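Local coordinates for protein polyketide biosynthesis 3-hydroxy-3-methylglutaryl-ACP synthase PksG (Bacillus subtilis, PDB 4YXT) that catalyses the aldol condensation of an acetyl group on an acyl carrier protein with a beta-ketothioester polyketide intermediate during biosynthesis of the antibiotic bacillaene, at residues Leu247-Pro252 / Gly322-Gly327; Met218-Cys223 / Gly255-Ala260. The protein carries 1 engineered substitution. All coordinates share one frame; numbering follows the deposited sequence.

Contact 1 of 2, residues Leu247-Pro252 / Gly322-Gly327; sequences LAYHTP and GCFSYG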
loop_
_atom_site.group_PDB
_atom_site.type_symbol
_atom_site.label_atom_id
_atom_site.label_comp_id
_atom_site.label_asym_id
_atom_site.label_seq_id
_atom_site.Cartn_x
_atom_site.Cartn_y
_atom_site.Cartn_z
ATOM N N LEU A 247 -11.388 -18.204 -17.336
ATOM C CA LEU A 247 -10.851 -18.146 -16.019
ATOM C C LEU A 247 -9.503 -17.559 -16.172
ATOM O O LEU A 247 -8.763 -17.886 -17.119
ATOM C CB LEU A 247 -10.778 -19.550 -15.355
ATOM C CG LEU A 247 -12.121 -20.145 -14.910
ATOM C CD1 LEU A 247 -11.969 -21.641 -14.617
ATOM C CD2 LEU A 247 -12.596 -19.471 -13.637
ATOM N N ALA A 248 -9.162 -16.662 -15.252
ATOM C CA ALA A 248 -7.840 -16.107 -15.293
ATOM C C ALA A 248 -7.247 -16.329 -13.968
ATOM O O ALA A 248 -7.929 -16.215 -12.948
ATOM C CB ALA A 248 -7.899 -14.617 -15.610
ATOM N N TYR A 249 -5.965 -16.647 -13.928
ATOM C CA TYR A 249 -5.372 -16.905 -12.645
ATOM C C TYR A 249 -4.040 -16.128 -12.529
ATOM O O TYR A 249 -3.409 -15.793 -13.564
ATOM C CB TYR A 249 -5.006 -18.365 -12.485
ATOM C CG TYR A 249 -6.050 -19.368 -12.632
ATOM C CD1 TYR A 249 -6.559 -20.056 -11.508
ATOM C CD2 TYR A 249 -6.519 -19.708 -13.885
ATOM C CE1 TYR A 249 -7.495 -21.056 -11.643
ATOM C CE2 TYR A 249 -7.483 -20.701 -14.045
ATOM C CZ TYR A 249 -7.958 -21.384 -12.928
ATOM O OH TYR A 249 -8.892 -22.373 -13.127
ATOM N N HIS A 250 -3.602 -15.933 -11.276
ATOM C CA HIS A 250 -2.247 -15.516 -11.023
ATOM C C HIS A 250 -1.326 -16.573 -11.631
ATOM O O HIS A 250 -1.409 -17.761 -11.252
ATOM C CB HIS A 250 -1.934 -15.428 -9.550
ATOM C CG HIS A 250 -0.495 -15.146 -9.304
ATOM N ND1 HIS A 250 0.109 -14.031 -9.800
ATOM C CD2 HIS A 250 0.460 -15.827 -8.628
ATOM C CE1 HIS A 250 1.396 -14.059 -9.505
ATOM N NE2 HIS A 250 1.631 -15.133 -8.778
ATOM N N THR A 251 -0.486 -16.129 -12.571
ATOM C CA THR A 251 0.316 -17.010 -13.423
ATOM C C THR A 251 1.826 -16.796 -13.166
ATOM O O THR A 251 2.476 -15.970 -13.829
ATOM C CB THR A 251 -0.021 -16.775 -14.915
ATOM O OG1 THR A 251 -1.445 -16.798 -15.101
ATOM C CG2 THR A 251 0.585 -17.843 -15.802
ATOM N N PRO A 252 2.396 -17.534 -12.202
ATOM C CA PRO A 252 3.843 -17.458 -12.040
ATOM C C PRO A 252 4.565 -18.278 -13.105
ATOM O O PRO A 252 5.690 -17.953 -13.480
ATOM C CB PRO A 252 4.084 -18.026 -10.648
ATOM C CG PRO A 252 2.920 -18.894 -10.347
ATOM C CD PRO A 252 1.767 -18.403 -11.191
ATOM N N GLY A 322 -13.958 -15.348 -14.488
ATOM C CA GLY A 322 -13.640 -15.583 -13.111
ATOM C C GLY A 322 -12.161 -15.352 -12.919
ATOM O O GLY A 322 -11.360 -15.875 -13.696
ATOM N N CYS A 323 -11.787 -14.614 -11.863
ATOM C CA CYS A 323 -10.389 -14.276 -11.605
ATOM C C CYS A 323 -9.903 -14.709 -10.234
ATOM O O CYS A 323 -10.496 -14.362 -9.229
ATOM C CB CYS A 323 -10.201 -12.779 -11.685
ATOM S SG CYS A 323 -10.447 -11.983 -13.290
ATOM N N PHE A 324 -8.746 -15.365 -10.193
ATOM C CA PHE A 324 -8.144 -15.814 -8.957
ATOM C C PHE A 324 -6.841 -15.138 -8.773
ATOM O O PHE A 324 -5.976 -15.335 -9.560
ATOM C CB PHE A 324 -7.883 -17.317 -8.973
ATOM C CG PHE A 324 -7.100 -17.792 -7.797
ATOM C CD1 PHE A 324 -7.631 -17.689 -6.509
ATOM C CD2 PHE A 324 -5.848 -18.322 -7.960
ATOM C CE1 PHE A 324 -6.914 -18.109 -5.398
ATOM C CE2 PHE A 324 -5.113 -18.751 -6.863
ATOM C CZ PHE A 324 -5.639 -18.635 -5.572
ATOM N N SER A 325 -6.683 -14.420 -7.675
ATOM C CA SER A 325 -5.424 -13.762 -7.297
ATOM C C SER A 325 -4.755 -14.404 -6.087
ATOM O O SER A 325 -5.418 -14.795 -5.096
ATOM C CB SER A 325 -5.757 -12.282 -6.976
ATOM O OG SER A 325 -4.730 -11.584 -6.306
ATOM N N TYR A 326 -3.421 -14.478 -6.137
ATOM C CA TYR A 326 -2.654 -15.017 -5.037
ATOM C C TYR A 326 -1.422 -14.193 -4.845
ATOM O O TYR A 326 -0.723 -13.890 -5.777
ATOM C CB TYR A 326 -2.189 -16.447 -5.307
ATOM C CG TYR A 326 -1.340 -16.995 -4.146
ATOM C CD1 TYR A 326 0.036 -17.055 -4.216
ATOM C CD2 TYR A 326 -1.954 -17.437 -2.956
ATOM C CE1 TYR A 326 0.788 -17.532 -3.141
ATOM C CE2 TYR A 326 -1.205 -17.901 -1.886
ATOM C CZ TYR A 326 0.165 -17.947 -1.992
ATOM O OH TYR A 326 0.872 -18.364 -0.903
ATOM N N GLY A 327 -1.103 -13.920 -3.614
ATOM C CA GLY A 327 0.214 -13.459 -3.315
ATOM C C GLY A 327 0.740 -14.207 -2.130
ATOM O O GLY A 327 -0.004 -14.532 -1.205
#
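H250 turns the flat of its imidazole toward the Y326 carbonyl: CD2 lies 3.6 Å from Y326 O, which sits over one ring face toward the rim. With chi1 at 174°, CG is anti to the backbone N, and this torsion carries the ring forward along strand 322-327. P252 N lies over the opposite face, also toward the rim. Behind the histidine, the 11° between the strand directions marks the pairing as parallel. Three backbone bonds run the length of the register: A248 N donates to G322 O (2.8 Å), F324 N to A248 O (3.0 Å) and H250 N to F324 O (3.0 Å). The last is the most bent, 143° at the hydrogen, where the strand gives way to loop. Beyond it, T251 OG1 donates to Y249 O (2.7 Å), reaching that oxygen from above the carbonyl plane. On one sheet face Y249 and F324 cross at about a right angle, Y249 CD1 lying 4.0 Å from F324 CB; the hydroxyl of Y249 is bonded to Y240. On the other face A248 CB meets C323 SG at 4.3 Å. Farther out, Y220 of helix 213-234 bonds the carbonyl of H250, and the H250 side chain comes within about 4 Å of the C114 side chain. By similarity H250 is the proton donor/acceptor and C114 the acyl-thioester cysteine. The chemistry therefore implies a probably catalytic histidine set at a strand end, its backbone gripped through both N-H and C=O, and its ring laid across the Y326 carbonyl.

Contact 2 of 2, residues Met218-Cys223 / Gly255-Ala260; sequences MSYLDC and GMVKGA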
loop_
_atom_site.group_PDB
_atom_site.type_symbol
_atom_site.label_atom_id
_atom_site.label_comp_id
_atom_site.label_asym_id
_atom_site.label_seq_id
_atom_site.Cartn_x
_atom_site.Cartn_y
_atom_site.Cartn_z
ATOM N N MET A 218 1.409 -25.428 -2.346
ATOM C CA MET A 218 0.317 -25.865 -1.476
ATOM C C MET A 218 -0.544 -24.687 -1.098
ATOM O O MET A 218 -1.773 -24.815 -1.094
ATOM C CB MET A 218 0.796 -26.463 -0.144
ATOM C CG MET A 218 1.038 -27.944 -0.014
ATOM S SD MET A 218 1.687 -28.200 1.684
ATOM C CE MET A 218 3.434 -28.526 1.430
ATOM N N SER A 219 0.072 -23.568 -0.679
ATOM C CA SER A 219 -0.750 -22.417 -0.251
ATOM C C SER A 219 -1.556 -21.796 -1.421
ATOM O O SER A 219 -2.777 -21.569 -1.326
ATOM C CB SER A 219 0.064 -21.397 0.517
ATOM O OG SER A 219 1.195 -20.996 -0.207
ATOM N N TYR A 220 -0.925 -21.607 -2.559
ATOM C CA TYR A 220 -1.673 -21.247 -3.769
ATOM C C TYR A 220 -2.869 -22.124 -4.003
ATOM O O TYR A 220 -3.944 -21.626 -4.267
ATOM C CB TYR A 220 -0.750 -21.313 -4.983
ATOM C CG TYR A 220 -1.320 -20.886 -6.314
ATOM C CD1 TYR A 220 -2.266 -21.663 -6.993
ATOM C CD2 TYR A 220 -0.902 -19.690 -6.906
ATOM C CE1 TYR A 220 -2.750 -21.277 -8.261
ATOM C CE2 TYR A 220 -1.380 -19.297 -8.153
ATOM C CZ TYR A 220 -2.298 -20.075 -8.823
ATOM O OH TYR A 220 -2.777 -19.666 -10.031
ATOM N N LEU A 221 -2.693 -23.444 -3.933
ATOM C CA LEU A 221 -3.811 -24.362 -4.217
ATOM C C LEU A 221 -4.855 -24.357 -3.110
ATOM O O LEU A 221 -6.079 -24.302 -3.371
ATOM C CB LEU A 221 -3.311 -25.786 -4.430
ATOM C CG LEU A 221 -2.490 -26.017 -5.681
ATOM C CD1 LEU A 221 -1.770 -27.375 -5.593
ATOM C CD2 LEU A 221 -3.351 -25.897 -6.937
ATOM N N ASP A 222 -4.399 -24.369 -1.865
ATOM C CA ASP A 222 -5.368 -24.173 -0.778
ATOM C C ASP A 222 -6.203 -22.870 -0.921
ATOM O O ASP A 222 -7.447 -22.910 -0.738
ATOM C CB ASP A 222 -4.676 -24.258 0.561
ATOM C CG ASP A 222 -4.071 -25.660 0.828
ATOM O OD1 ASP A 222 -4.478 -26.654 0.160
ATOM O OD2 ASP A 222 -3.175 -25.755 1.717
ATOM N N CYS A 223 -5.562 -21.749 -1.307
ATOM C CA CYS A 223 -6.284 -20.504 -1.480
ATOM C C CYS A 223 -7.183 -20.534 -2.714
ATOM O O CYS A 223 -8.281 -19.974 -2.687
ATOM C CB CYS A 223 -5.401 -19.266 -1.533
ATOM S SG CYS A 223 -4.372 -18.828 -0.074
ATOM N N GLY A 255 2.575 -23.789 -16.215
ATOM C CA GLY A 255 2.415 -25.127 -15.662
ATOM C C GLY A 255 1.739 -25.128 -14.315
ATOM O O GLY A 255 0.992 -26.038 -14.030
ATOM N N MET A 256 1.975 -24.089 -13.511
ATOM C CA MET A 256 1.311 -23.915 -12.204
ATOM C C MET A 256 -0.189 -23.799 -12.433
ATOM O O MET A 256 -1.004 -24.482 -11.831
ATOM C CB MET A 256 1.818 -22.636 -11.513
ATOM C CG MET A 256 1.134 -22.305 -10.189
ATOM S SD MET A 256 1.774 -23.417 -8.925
ATOM C CE MET A 256 3.360 -22.625 -8.622
ATOM N N VAL A 257 -0.550 -22.962 -13.385
ATOM C CA VAL A 257 -1.938 -22.738 -13.645
ATOM C C VAL A 257 -2.687 -23.975 -14.202
ATOM O O VAL A 257 -3.853 -24.269 -13.848
ATOM C CB VAL A 257 -2.058 -21.521 -14.550
ATOM C CG1 VAL A 257 -3.506 -21.319 -14.949
ATOM C CG2 VAL A 257 -1.510 -20.315 -13.795
ATOM N N LYS A 258 -2.059 -24.665 -15.121
ATOM C CA LYS A 258 -2.649 -25.917 -15.617
ATOM C C LYS A 258 -2.858 -26.929 -14.502
ATOM O O LYS A 258 -3.873 -27.578 -14.450
ATOM C CB LYS A 258 -1.806 -26.539 -16.713
ATOM C CG LYS A 258 -2.522 -27.668 -17.431
ATOM C CD LYS A 258 -1.720 -28.087 -18.645
ATOM C CE LYS A 258 -2.192 -29.416 -19.214
ATOM N NZ LYS A 258 -2.120 -29.388 -20.711
ATOM N N GLY A 259 -1.885 -27.055 -13.616
ATOM C CA GLY A 259 -2.039 -27.894 -12.425
ATOM C C GLY A 259 -3.231 -27.509 -11.568
ATOM O O GLY A 259 -4.010 -28.379 -11.178
ATOM N N ALA A 260 -3.386 -26.213 -11.265
ATOM C CA ALA A 260 -4.461 -25.754 -10.383
ATOM C C ALA A 260 -5.808 -25.840 -11.019
ATOM O O ALA A 260 -6.777 -26.146 -10.341
ATOM C CB ALA A 260 -4.230 -24.329 -9.938
#
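Y220 is the first residue of helix 218-223 to reach across, and its ring is met in two ways by helix 255-260. Over one face lies M256: CG stands 4.3 Å above the plane, over the ring centre, and SD is 4.8 Å from the centroid and 12° off the normal. This is a Met-aromatic contact made through the face. At the ring edge, near its plane, A260 CB approaches CE1 of Y220 to 3.8 Å. The phenol end, whose polar partner is H250, passes V257, with OH 4.0 Å from CG2. A chi1 of -176°, placing CG anti to the backbone N, extends the ring toward the second helix. F324 adds an edge-to-face ring contact from strand 319-327. Next along, L221 bends its CD2 branch onto A260, where the 3.5 Å approach to CB is tighter than usual for two carbons. The CA atoms of L221 and A260 are the nearest pair, 6.4 Å apart. With segment axes 11.0 Å apart at closest and crossing at -44°, the side chains fill a fairly wide gap by apolar packing. Helix 213-234 packs on strands 246-249 and 319-327, and helix 254-267 on strand 246-249 through V257 and Y249, a helix-on-sheet arrangement belonging to the layered fold of the thiolase-like superfamily, here beside H250, the proton donor/acceptor by similarity.

The two contacts lie on one side of the chain's centre, their own centres about 9 Å apart, and alternate along the sequence: strand 246-249 follows helix 213-234 and precedes helix 254-267. Contact 1 is the deeper, all its touching residues buried, its centre about 10 Å from the chain centre. Contact 2, about 18 Å out, is still mainly buried but includes the partly exposed L221 and M256. Their chemistry follows position: the sheet pair is held by backbone hydrogen bonds, the helix pair by apolar and sulfur-aromatic packing. Besides the Y220 hydroxyl, a second polar bridge joins the layers, S219 OG lying 2.7 Å from Y326 OH, a probable hydrogen bond.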